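Local coordinates for pyruvate formate-lyase 2 (Archaeoglobus fulgidus, PDB 2F3O), which is a glycyl radical enzyme of unknown function, related to pyruvate formate-lyase and glycerol dehydratase and probably acting as a lyase, at residues N368-I373 against N395-F400; G425-A430 against G688-I693. All coordinates share one frame; numbering follows the deposited sequence.

Contact 1. Residues N368-I373 against N395-F400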
ATOM      1  N   ASN A 368      21.549  33.669 -11.218  1.00 45.38           N
ATOM      2  CA  ASN A 368      20.659  33.750 -12.340  1.00 44.38           C
ATOM      3  C   ASN A 368      19.386  34.315 -11.804  1.00 43.82           C
ATOM      4  O   ASN A 368      18.642  33.609 -11.151  1.00 44.37           O
ATOM      5  CB  ASN A 368      20.405  32.381 -12.945  1.00 44.36           C
ATOM      6  CG  ASN A 368      20.002  32.476 -14.391  1.00 43.74           C
ATOM      7  OD1 ASN A 368      19.618  33.538 -14.861  1.00 42.70           O
ATOM      8  ND2 ASN A 368      20.099  31.372 -15.109  1.00 43.98           N
ATOM      9  N   VAL A 369      19.131  35.592 -12.045  1.00 42.95           N
ATOM     10  CA  VAL A 369      17.921  36.186 -11.474  1.00 42.36           C
ATOM     11  C   VAL A 369      16.649  36.049 -12.320  1.00 41.99           C
ATOM     12  O   VAL A 369      16.592  36.436 -13.494  1.00 42.10           O
ATOM     13  CB  VAL A 369      18.180  37.560 -10.839  1.00 42.24           C
ATOM     14  CG1 VAL A 369      19.592  37.994 -11.144  1.00 42.51           C
ATOM     15  CG2 VAL A 369      17.123  38.573 -11.209  1.00 42.17           C
ATOM     16  N   HIS A 370      15.635  35.470 -11.690  1.00 41.41           N
ATOM     17  CA  HIS A 370      14.424  35.091 -12.369  1.00 40.97           C
ATOM     18  C   HIS A 370      13.259  35.856 -11.820  1.00 41.23           C
ATOM     19  O   HIS A 370      12.979  35.805 -10.628  1.00 41.30           O
ATOM     20  CB  HIS A 370      14.181  33.619 -12.165  1.00 40.64           C
ATOM     21  CG  HIS A 370      15.201  32.749 -12.820  1.00 39.32           C
ATOM     22  ND1 HIS A 370      15.410  31.443 -12.448  1.00 38.58           N
ATOM     23  CD2 HIS A 370      16.066  32.995 -13.828  1.00 38.63           C
ATOM     24  CE1 HIS A 370      16.351  30.914 -13.204  1.00 38.25           C
ATOM     25  NE2 HIS A 370      16.771  31.838 -14.047  1.00 38.57           N
ATOM     26  N   VAL A 371      12.583  36.588 -12.692  1.00 41.61           N
ATOM     27  CA  VAL A 371      11.516  37.472 -12.250  1.00 41.68           C
ATOM     28  C   VAL A 371      10.179  36.940 -12.726  1.00 42.04           C
ATOM     29  O   VAL A 371       9.928  36.850 -13.924  1.00 42.06           O
ATOM     30  CB  VAL A 371      11.706  38.917 -12.760  1.00 41.29           C
ATOM     31  CG1 VAL A 371      10.817  39.861 -11.993  1.00 40.88           C
ATOM     32  CG2 VAL A 371      13.145  39.358 -12.627  1.00 40.98           C
ATOM     33  N   ARG A 372       9.335  36.568 -11.771  1.00 42.58           N
ATOM     34  CA  ARG A 372       7.963  36.195 -12.057  1.00 42.92           C
ATOM     35  C   ARG A 372       7.093  37.450 -12.210  1.00 43.79           C
ATOM     36  O   ARG A 372       7.056  38.327 -11.331  1.00 43.57           O
ATOM     37  CB  ARG A 372       7.405  35.314 -10.936  1.00 42.96           C
ATOM     38  CG  ARG A 372       7.856  33.862 -10.933  1.00 41.96           C
ATOM     39  CD  ARG A 372       7.214  33.090  -9.763  1.00 41.71           C
ATOM     40  NE  ARG A 372       5.771  33.305  -9.684  1.00 39.16           N
ATOM     41  CZ  ARG A 372       4.954  32.689  -8.834  1.00 37.23           C
ATOM     42  NH1 ARG A 372       5.435  31.782  -8.001  1.00 37.11           N
ATOM     43  NH2 ARG A 372       3.651  32.959  -8.835  1.00 33.62           N
ATOM     44  N   ILE A 373       6.411  37.547 -13.344  1.00 44.55           N
ATOM     45  CA  ILE A 373       5.417  38.587 -13.527  1.00 45.34           C
ATOM     46  C   ILE A 373       4.125  37.982 -14.022  1.00 46.19           C
ATOM     47  O   ILE A 373       4.107  36.871 -14.580  1.00 46.51           O
ATOM     48  CB  ILE A 373       5.862  39.648 -14.528  1.00 45.15           C
ATOM     49  CG1 ILE A 373       6.407  39.007 -15.782  1.00 44.44           C
ATOM     50  CG2 ILE A 373       6.942  40.540 -13.946  1.00 45.68           C
ATOM     51  CD1 ILE A 373       7.051  40.018 -16.665  1.00 45.95           C
ATOM     52  N   ASN A 395      20.842  40.422 -17.635  1.00 56.16           N
ATOM     53  CA  ASN A 395      21.007  39.472 -16.539  1.00 55.30           C
ATOM     54  C   ASN A 395      19.696  39.123 -15.825  1.00 54.71           C
ATOM     55  O   ASN A 395      19.695  38.715 -14.657  1.00 54.88           O
ATOM     56  CB  ASN A 395      22.085  39.944 -15.553  1.00 55.40           C
ATOM     57  CG  ASN A 395      21.727  41.255 -14.811  1.00 56.67           C
ATOM     58  OD1 ASN A 395      22.426  41.640 -13.881  1.00 58.89           O
ATOM     59  ND2 ASN A 395      20.667  41.930 -15.212  1.00 57.37           N
ATOM     60  N   LEU A 396      18.591  39.315 -16.543  1.00 53.46           N
ATOM     61  CA  LEU A 396      17.243  39.060 -16.045  1.00 52.16           C
ATOM     62  C   LEU A 396      16.581  38.006 -16.898  1.00 51.61           C
ATOM     63  O   LEU A 396      16.897  37.873 -18.072  1.00 51.66           O
ATOM     64  CB  LEU A 396      16.399  40.327 -16.146  1.00 51.96           C
ATOM     65  CG  LEU A 396      16.043  41.106 -14.885  1.00 51.64           C
ATOM     66  CD1 LEU A 396      17.194  41.109 -13.933  1.00 51.09           C
ATOM     67  CD2 LEU A 396      15.635  42.531 -15.229  1.00 51.79           C
ATOM     68  N   ALA A 397      15.659  37.251 -16.316  1.00 50.97           N
ATOM     69  CA  ALA A 397      14.778  36.416 -17.120  1.00 50.34           C
ATOM     70  C   ALA A 397      13.373  36.631 -16.626  1.00 50.02           C
ATOM     71  O   ALA A 397      13.150  36.790 -15.424  1.00 50.23           O
ATOM     72  CB  ALA A 397      15.143  34.983 -17.010  1.00 50.13           C
ATOM     73  N   LEU A 398      12.426  36.641 -17.553  1.00 49.43           N
ATOM     74  CA  LEU A 398      11.042  36.923 -17.210  1.00 48.90           C
ATOM     75  C   LEU A 398      10.186  35.677 -17.325  1.00 48.30           C
ATOM     76  O   LEU A 398      10.217  34.988 -18.337  1.00 48.43           O
ATOM     77  CB  LEU A 398      10.504  38.045 -18.101  1.00 49.12           C
ATOM     78  CG  LEU A 398      11.194  39.389 -17.848  1.00 48.69           C
ATOM     79  CD1 LEU A 398      10.734  40.406 -18.847  1.00 48.58           C
ATOM     80  CD2 LEU A 398      10.916  39.873 -16.429  1.00 47.49           C
ATOM     81  N   PHE A 399       9.430  35.389 -16.276  1.00 47.56           N
ATOM     82  CA  PHE A 399       8.608  34.187 -16.224  1.00 46.82           C
ATOM     83  C   PHE A 399       7.145  34.577 -16.059  1.00 46.88           C
ATOM     84  O   PHE A 399       6.783  35.320 -15.141  1.00 46.68           O
ATOM     85  CB  PHE A 399       9.047  33.306 -15.059  1.00 46.56           C
ATOM     86  CG  PHE A 399      10.381  32.637 -15.266  1.00 45.63           C
ATOM     87  CD1 PHE A 399      11.561  33.318 -15.048  1.00 45.13           C
ATOM     88  CD2 PHE A 399      10.447  31.317 -15.662  1.00 44.42           C
ATOM     89  CE1 PHE A 399      12.768  32.695 -15.253  1.00 45.76           C
ATOM     90  CE2 PHE A 399      11.655  30.693 -15.850  1.00 44.83           C
ATOM     91  CZ  PHE A 399      12.815  31.379 -15.643  1.00 45.87           C
ATOM     92  N   PHE A 400       6.297  34.079 -16.950  1.00 47.03           N
ATOM     93  CA  PHE A 400       4.901  34.505 -16.976  1.00 47.22           C
ATOM     94  C   PHE A 400       4.014  33.515 -16.242  1.00 46.83           C
ATOM     95  O   PHE A 400       3.885  32.370 -16.669  1.00 46.83           O
ATOM     96  CB  PHE A 400       4.463  34.756 -18.423  1.00 47.57           C
ATOM     97  CG  PHE A 400       5.267  35.848 -19.100  1.00 48.90           C
ATOM     98  CD1 PHE A 400       6.361  35.542 -19.897  1.00 49.53           C
ATOM     99  CD2 PHE A 400       4.969  37.190 -18.881  1.00 50.11           C
ATOM    100  CE1 PHE A 400       7.124  36.545 -20.480  1.00 49.63           C
ATOM    101  CE2 PHE A 400       5.734  38.198 -19.473  1.00 50.06           C
ATOM    102  CZ  PHE A 400       6.810  37.872 -20.270  1.00 49.42           C
TER

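Contact 2. Residues G425-A430 against G688-I693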
ATOM      1  N   GLY A 425      17.980  26.955 -12.050  1.00 40.82           N
ATOM      2  CA  GLY A 425      18.802  26.817 -13.244  1.00 41.24           C
ATOM      3  C   GLY A 425      18.651  27.939 -14.254  1.00 41.26           C
ATOM      4  O   GLY A 425      18.773  29.103 -13.905  1.00 41.64           O
ATOM      5  N   CYS A 426      18.390  27.588 -15.508  1.00 40.88           N
ATOM      6  CA  CYS A 426      18.047  28.571 -16.512  1.00 40.65           C
ATOM      7  C   CYS A 426      16.587  28.995 -16.469  1.00 40.61           C
ATOM      8  O   CYS A 426      16.256  30.143 -16.127  1.00 40.36           O
ATOM      9  CB  CYS A 426      18.271  27.995 -17.884  1.00 40.63           C
ATOM     10  SG  CYS A 426      19.850  27.295 -18.083  1.00 42.63           S
ATOM     11  N   VAL A 427      15.717  28.080 -16.904  1.00 40.28           N
ATOM     12  CA  VAL A 427      14.303  28.400 -17.150  1.00 39.92           C
ATOM     13  C   VAL A 427      13.329  27.413 -16.508  1.00 39.93           C
ATOM     14  O   VAL A 427      12.112  27.547 -16.670  1.00 40.34           O
ATOM     15  CB  VAL A 427      13.973  28.469 -18.680  1.00 40.01           C
ATOM     16  CG1 VAL A 427      14.907  29.405 -19.395  1.00 39.12           C
ATOM     17  CG2 VAL A 427      14.033  27.092 -19.321  1.00 38.57           C
ATOM     18  N   GLU A 428      13.872  26.426 -15.794  1.00 39.64           N
ATOM     19  CA  GLU A 428      13.092  25.346 -15.180  1.00 39.09           C
ATOM     20  C   GLU A 428      12.192  25.781 -14.025  1.00 38.65           C
ATOM     21  O   GLU A 428      12.608  26.549 -13.155  1.00 38.48           O
ATOM     22  CB  GLU A 428      14.026  24.255 -14.706  1.00 39.12           C
ATOM     23  CG  GLU A 428      15.007  23.829 -15.775  1.00 40.91           C
ATOM     24  CD  GLU A 428      16.385  24.426 -15.575  1.00 43.55           C
ATOM     25  OE1 GLU A 428      17.148  23.908 -14.741  1.00 44.35           O
ATOM     26  OE2 GLU A 428      16.710  25.423 -16.247  1.00 45.34           O
ATOM     27  N   ILE A 429      10.955  25.287 -14.039  1.00 37.96           N
ATOM     28  CA  ILE A 429       9.964  25.633 -13.026  1.00 37.10           C
ATOM     29  C   ILE A 429       9.547  24.398 -12.232  1.00 37.23           C
ATOM     30  O   ILE A 429       9.625  23.261 -12.726  1.00 37.16           O
ATOM     31  CB  ILE A 429       8.732  26.303 -13.638  1.00 36.94           C
ATOM     32  CG1 ILE A 429       8.139  25.439 -14.746  1.00 35.91           C
ATOM     33  CG2 ILE A 429       9.091  27.662 -14.193  1.00 35.68           C
ATOM     34  CD1 ILE A 429       6.724  25.818 -15.063  1.00 36.27           C
ATOM     35  N   ALA A 430       9.104  24.636 -10.999  1.00 36.84           N
ATOM     36  CA  ALA A 430       8.910  23.568 -10.013  1.00 36.41           C
ATOM     37  C   ALA A 430       8.150  24.116  -8.831  1.00 35.98           C
ATOM     38  O   ALA A 430       8.300  25.278  -8.504  1.00 35.47           O
ATOM     39  CB  ALA A 430      10.273  23.001  -9.544  1.00 36.01           C
ATOM     40  N   GLY A 688       9.848  24.029 -18.293  1.00 46.66           N
ATOM     41  CA  GLY A 688      10.283  25.357 -18.754  1.00 47.14           C
ATOM     42  C   GLY A 688      10.623  25.485 -20.230  1.00 47.45           C
ATOM     43  O   GLY A 688      10.837  24.488 -20.917  1.00 47.33           O
ATOM     44  N   ALA A 689      10.676  26.723 -20.713  1.00 47.99           N
ATOM     45  CA  ALA A 689      11.071  26.993 -22.098  1.00 48.77           C
ATOM     46  C   ALA A 689      12.001  28.177 -22.134  1.00 49.31           C
ATOM     47  O   ALA A 689      11.883  29.072 -21.315  1.00 49.68           O
ATOM     48  CB  ALA A 689       9.874  27.272 -22.959  1.00 48.40           C
ATOM     49  N   SER A 690      12.932  28.184 -23.077  1.00 50.09           N
ATOM     50  CA  SER A 690      13.829  29.322 -23.218  1.00 50.87           C
ATOM     51  C   SER A 690      13.595  30.103 -24.506  1.00 51.36           C
ATOM     52  O   SER A 690      13.852  29.597 -25.603  1.00 51.07           O
ATOM     53  CB  SER A 690      15.277  28.874 -23.160  1.00 50.93           C
ATOM     54  OG  SER A 690      16.135  29.875 -23.664  1.00 51.17           O
ATOM     55  N   LEU A 691      13.109  31.331 -24.356  1.00 52.05           N
ATOM     56  CA  LEU A 691      13.017  32.278 -25.458  1.00 53.02           C
ATOM     57  C   LEU A 691      13.973  33.456 -25.230  1.00 54.18           C
ATOM     58  O   LEU A 691      13.817  34.205 -24.257  1.00 54.38           O
ATOM     59  CB  LEU A 691      11.586  32.783 -25.620  1.00 52.63           C
ATOM     60  CG  LEU A 691      11.372  33.891 -26.642  1.00 52.13           C
ATOM     61  CD1 LEU A 691      11.737  33.393 -28.031  1.00 51.16           C
ATOM     62  CD2 LEU A 691       9.941  34.399 -26.583  1.00 52.19           C
ATOM     63  N   THR A 692      14.952  33.615 -26.124  1.00 55.18           N
ATOM     64  CA  THR A 692      15.897  34.732 -26.041  1.00 56.41           C
ATOM     65  C   THR A 692      15.687  35.732 -27.159  1.00 57.41           C
ATOM     66  O   THR A 692      15.723  35.363 -28.332  1.00 57.76           O
ATOM     67  CB  THR A 692      17.308  34.243 -26.199  1.00 56.19           C
ATOM     68  OG1 THR A 692      17.460  33.033 -25.460  1.00 56.48           O
ATOM     69  CG2 THR A 692      18.286  35.289 -25.712  1.00 56.10           C
ATOM     70  N   ILE A 693      15.493  36.997 -26.807  1.00 58.61           N
ATOM     71  CA  ILE A 693      15.309  38.049 -27.810  1.00 59.84           C
ATOM     72  C   ILE A 693      16.500  39.017 -27.850  1.00 60.48           C
ATOM     73  O   ILE A 693      16.754  39.742 -26.894  1.00 60.56           O
ATOM     74  CB  ILE A 693      13.964  38.786 -27.591  1.00 60.01           C
ATOM     75  CG1 ILE A 693      12.811  37.874 -27.993  1.00 59.57           C
ATOM     76  CG2 ILE A 693      13.891  40.072 -28.400  1.00 60.49           C
ATOM     77  CD1 ILE A 693      13.012  37.270 -29.362  1.00 57.97           C
TER

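Contact 1. Residues N368-I373 against N395-F400
H370 pairs with A397, V371 with L398, R372 with F399 and I373 with F400. They lie on two adjacent parallel strands of a beta-alpha-beta unit, joined by helix 379-390. The unit belongs to the alpha/beta barrel of glycyl radical enzymes. The strand directions diverge by 31°.

Four backbone hydrogen bonds hold the pair. A397 N reaches V369 O at 3.1 Å; this is the most bent of the four. V371 N gives to A397 O at 2.8 Å. V371 O accepts from F399 N, and F399 O accepts from I373 N. A397, V371 and F399 thus each spend both N and O on the other strand.

On the face that carries H370, A397, R372 and F399, the F399 ring packs against the imidazole. F399 CE1 meets H370 CG at 3.4 Å, and CZ lies over the centre of the imidazole. The two ring planes meet obliquely, at 57°. F399 CG sits beside its backbone N (chi1 -71°), which leans the ring back along the strand toward H370. N368 O lies over the opposite face of the imidazole, and T423 OG1 bonds H370 ND1. The guanidinium of R372 leaves the contact for a salt bridge with D401 and for the carbonyls of L419 and Y421.

The other face is apolar. V369 CG2 touches L396 CD1 at 3.7 Å. V371 CB packs on L398 CD2 at 3.9 Å. Helix 379-390 lies against this face through F381, L385 and I389. I373 lies alongside the F400 ring. I373 CD1 bridges two partners here: it meets L398 CD2, and it touches F400 CE2 at 3.6 Å.

Contact 2. Residues G425-A430 against G688-I693
V427 O faces G688 CA at 3.5 Å in a CA-H...O contact, where the turn of the hairpin of strands 421-424 and 428-431 passes the chain leading into strand 692-696. The two segments share no conventional hydrogen bond. G425-E428 reads Gly-Cys-Val-Glu. In relatives such as glycerol dehydratase this sequence forms the cysteine loop at the centre of the barrel, and the position here is consistent with that.

V427 is the main side chain of the contact. It packs against the A689 carbonyl, with CB 3.4 Å from A689 O and both methyls also near that oxygen. With CG1 beside the backbone N and anti to the carbonyl carbon (chi1 -53°), that methyl reaches S690 CB at 3.8 Å. H722 and Y630 also touch V427. S690 OG turns to A751 O, next to G752, the residue predicted to carry the glycyl radical.

E428 turns its CB away from 688-693, and its carboxylate folds back over the turn. OE2 accepts from V427 N at 2.9 Å, on its anti side and 31° out of the carboxylate plane. A weak bond from C426 N reaches the same oxygen. OE1 binds S439 OG and a glycerol that probably came from the crystallisation liquor. Beyond E428, I429 adds a looser touch: its CG1 lies 4.2 Å from G688 N.

The centres of contacts 1 and 2 are about 9 Å apart, and both segments of contact 1 precede those of contact 2 in the sequence. Strands 368-373 and 396-400 are neighbours in a mixed sheet, followed by 722-728 and then 692-696, into which 688-693 leads; 425-430 belongs to a separate hairpin. H722 touches F399 of contact 1 and both V427 and S690 of contact 2. The contacts also meet directly, with F399 CE2 3.3 Å from V427 O. N368 ND2 binds G752 O and, weakly, G425 O. The sheet, the Gly-Cys-Val-Glu turn and the predicted radical glycine thus lie close together in the buried centre of the barrel.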